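Glycerol-3-phosphate dehydrogenase [NAD(+)] 1 (Saccharomyces cerevisiae, PDB 4FGW) catalyses the NAD(H)-dependent interconversion of dihydroxyacetone phosphate and glycerol 3-phosphate, supplying the glycerol that yeast accumulates under hyperosmotic stress. Local coordinates at residues A[36-41]-A[116-121]. Numbering follows the deposited sequence.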
ATOM      1  N   LYS A  36     -10.022  35.344   7.062  1.00 90.27           N
ATOM      2  CA  LYS A  36      -8.700  35.679   7.588  1.00 88.94           C
ATOM      3  C   LYS A  36      -8.100  34.390   8.161  1.00 86.41           C
ATOM      4  O   LYS A  36      -8.749  33.718   8.967  1.00 84.78           O
ATOM      5  CB  LYS A  36      -8.814  36.772   8.658  1.00 95.00           C
ATOM      6  CG  LYS A  36      -7.667  37.776   8.631  1.00109.35           C
ATOM      7  CD  LYS A  36      -7.962  39.016   9.480  1.00122.52           C
ATOM      8  CE  LYS A  36      -8.597  40.137   8.688  1.00137.56           C
ATOM      9  NZ  LYS A  36      -8.807  41.349   9.523  1.00153.07           N
ATOM     10  N   VAL A  37      -6.894  34.012   7.698  1.00 79.63           N
ATOM     11  CA  VAL A  37      -6.236  32.768   8.124  1.00 75.10           C
ATOM     12  C   VAL A  37      -4.987  33.024   8.978  1.00 78.08           C
ATOM     13  O   VAL A  37      -4.144  33.849   8.619  1.00 79.87           O
ATOM     14  CB  VAL A  37      -5.937  31.797   6.939  1.00 75.89           C
ATOM     15  CG1 VAL A  37      -5.724  30.364   7.434  1.00 72.19           C
ATOM     16  CG2 VAL A  37      -7.041  31.829   5.882  1.00 76.51           C
ATOM     17  N   THR A  38      -4.875  32.299  10.104  1.00 71.87           N
ATOM     18  CA  THR A  38      -3.730  32.345  11.013  1.00 70.67           C
ATOM     19  C   THR A  38      -3.192  30.932  11.250  1.00 69.76           C
ATOM     20  O   THR A  38      -3.960  29.998  11.490  1.00 65.99           O
ATOM     21  CB  THR A  38      -4.068  33.094  12.320  1.00 81.04           C
ATOM     22  OG1 THR A  38      -4.395  34.452  12.013  1.00 87.32           O
ATOM     23  CG2 THR A  38      -2.926  33.065  13.343  1.00 76.38           C
ATOM     24  N   VAL A  39      -1.863  30.795  11.186  1.00 67.14           N
ATOM     25  CA  VAL A  39      -1.151  29.544  11.436  1.00 64.17           C
ATOM     26  C   VAL A  39      -0.424  29.662  12.784  1.00 69.99           C
ATOM     27  O   VAL A  39       0.382  30.578  12.975  1.00 70.82           O
ATOM     28  CB  VAL A  39      -0.187  29.176  10.272  1.00 65.92           C
ATOM     29  CG1 VAL A  39       0.571  27.876  10.558  1.00 63.00           C
ATOM     30  CG2 VAL A  39      -0.939  29.073   8.953  1.00 64.48           C
ATOM     31  N   ILE A  40      -0.736  28.757  13.724  1.00 67.35           N
ATOM     32  CA  ILE A  40      -0.076  28.705  15.037  1.00 68.97           C
ATOM     33  C   ILE A  40       1.005  27.620  14.894  1.00 72.39           C
ATOM     34  O   ILE A  40       0.667  26.430  14.931  1.00 71.11           O
ATOM     35  CB  ILE A  40      -1.095  28.392  16.183  1.00 73.13           C
ATOM     36  CG1 ILE A  40      -2.320  29.360  16.208  1.00 75.92           C
ATOM     37  CG2 ILE A  40      -0.407  28.285  17.555  1.00 76.40           C
ATOM     38  CD1 ILE A  40      -2.063  30.875  16.350  1.00 85.73           C
ATOM     39  N   GLY A  41       2.258  28.018  14.643  1.00 69.30           N
ATOM     40  CA  GLY A  41       3.315  27.034  14.436  1.00 67.44           C
ATOM     41  C   GLY A  41       4.750  27.488  14.328  1.00 74.29           C
ATOM     42  O   GLY A  41       5.551  27.239  15.241  1.00 75.83           O
ATOM     43  N   LYS A 116      -6.345  37.892  16.271  1.00105.29           N
ATOM     44  CA  LYS A 116      -7.162  39.090  16.145  1.00110.26           C
ATOM     45  C   LYS A 116      -8.256  38.896  15.145  1.00115.68           C
ATOM     46  O   LYS A 116      -8.032  38.967  13.957  1.00114.99           O
ATOM     47  CB  LYS A 116      -6.309  40.271  15.711  1.00115.80           C
ATOM     48  CG  LYS A 116      -6.648  41.579  16.413  1.00133.58           C
ATOM     49  CD  LYS A 116      -8.020  42.101  15.999  1.00145.03           C
ATOM     50  CE  LYS A 116      -8.157  43.618  16.169  1.00157.35           C
ATOM     51  NZ  LYS A 116      -8.085  44.370  14.879  1.00167.91           N
ATOM     52  N   ASP A 117      -9.459  38.679  15.644  1.00113.32           N
ATOM     53  CA  ASP A 117     -10.538  38.171  14.821  1.00112.59           C
ATOM     54  C   ASP A 117     -10.038  37.532  13.536  1.00111.15           C
ATOM     55  O   ASP A 117      -9.672  38.169  12.559  1.00112.07           O
ATOM     56  CB  ASP A 117     -11.697  39.154  14.613  1.00119.48           C
ATOM     57  CG  ASP A 117     -12.991  38.634  15.217  1.00128.99           C
ATOM     58  OD1 ASP A 117     -13.779  37.991  14.496  1.00125.59           O
ATOM     59  OD2 ASP A 117     -13.200  38.835  16.428  1.00138.59           O
ATOM     60  N   VAL A 118     -10.045  36.222  13.600  1.00101.58           N
ATOM     61  CA  VAL A 118      -9.482  35.378  12.614  1.00 95.69           C
ATOM     62  C   VAL A 118     -10.619  34.430  12.402  1.00 96.47           C
ATOM     63  O   VAL A 118     -11.402  34.189  13.296  1.00 97.44           O
ATOM     64  CB  VAL A 118      -8.335  34.628  13.234  1.00 95.92           C
ATOM     65  CG1 VAL A 118      -8.862  33.639  14.215  1.00 95.13           C
ATOM     66  CG2 VAL A 118      -7.479  33.989  12.206  1.00 91.55           C
ATOM     67  N   ASP A 119     -10.699  33.884  11.208  1.00 89.23           N
ATOM     68  CA  ASP A 119     -11.801  33.025  10.795  1.00 87.41           C
ATOM     69  C   ASP A 119     -11.343  31.575  10.825  1.00 85.95           C
ATOM     70  O   ASP A 119     -12.060  30.724  11.353  1.00 84.67           O
ATOM     71  CB  ASP A 119     -12.333  33.422   9.409  1.00 90.01           C
ATOM     72  CG  ASP A 119     -12.938  34.808   9.377  1.00102.87           C
ATOM     73  OD1 ASP A 119     -14.051  34.982   9.921  1.00106.00           O
ATOM     74  OD2 ASP A 119     -12.298  35.721   8.813  1.00109.09           O
ATOM     75  N   ILE A 120     -10.137  31.297  10.277  1.00 79.53           N
ATOM     76  CA  ILE A 120      -9.565  29.949  10.212  1.00 74.97           C
ATOM     77  C   ILE A 120      -8.218  29.869  10.943  1.00 77.20           C
ATOM     78  O   ILE A 120      -7.292  30.616  10.611  1.00 77.62           O
ATOM     79  CB  ILE A 120      -9.462  29.423   8.741  1.00 75.63           C
ATOM     80  CG1 ILE A 120     -10.779  29.650   7.942  1.00 77.88           C
ATOM     81  CG2 ILE A 120      -9.030  27.938   8.705  1.00 72.06           C
ATOM     82  CD1 ILE A 120     -10.631  29.667   6.407  1.00 84.22           C
ATOM     83  N   ILE A 121      -8.109  28.950  11.921  1.00 71.39           N
ATOM     84  CA  ILE A 121      -6.854  28.700  12.636  1.00 69.63           C
ATOM     85  C   ILE A 121      -6.276  27.363  12.168  1.00 68.72           C
ATOM     86  O   ILE A 121      -6.968  26.343  12.195  1.00 66.62           O
ATOM     87  CB  ILE A 121      -6.943  28.792  14.193  1.00 74.73           C
ATOM     88  CG1 ILE A 121      -7.395  30.190  14.659  1.00 78.95           C
ATOM     89  CG2 ILE A 121      -5.586  28.436  14.833  1.00 74.39           C
ATOM     90  CD1 ILE A 121      -7.735  30.316  16.162  1.00 82.70           C
TER
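The carboxylate of Asp119 reaches back to the start of strand 35-40, where OD2 accepts a hydrogen bond from Lys36 N through its anti lone pair, at 2.9 Å and almost perfectly straight (178°). CG lies anti to the carbonyl carbon of Asp119 (chi1 -64°), which sets the carboxylate beside the strand, within reach of this N-H, while Asp119 N bonds Lys36 O. An alanine at Asp119 would probably leave the Lys36 N-H without its carboxylate acceptor and the start of the strand freer to move. Lys36 O is gripped twice, since Ile120 N also donates to it, at 3.1 Å. Beyond this junction the strands run parallel, Thr38 N to Ile120 O at 3.0 Å, as neighbours within the Rossmann-type nucleotide-binding sheet; strand 35-40 leads into Gly41, which probably contributes to the NAD(+) site. On the face where Val37 packs on helix 44-59, its CG1 slants against Ile120 CB at 4.1 Å, and Phe64 touches both side chains. On the other face Thr38 meets Val118, from the loop before strand 120-123, their side chains crossing at about a right angle: Val118 CG2, anti to its own N, abuts Thr38 OG1, whose hydrogen bond goes to Ser114 O. Further along, Ile40 CG1 meets Ile121 CG2 at 3.7 Å, both side chains also packing on helix 111-115.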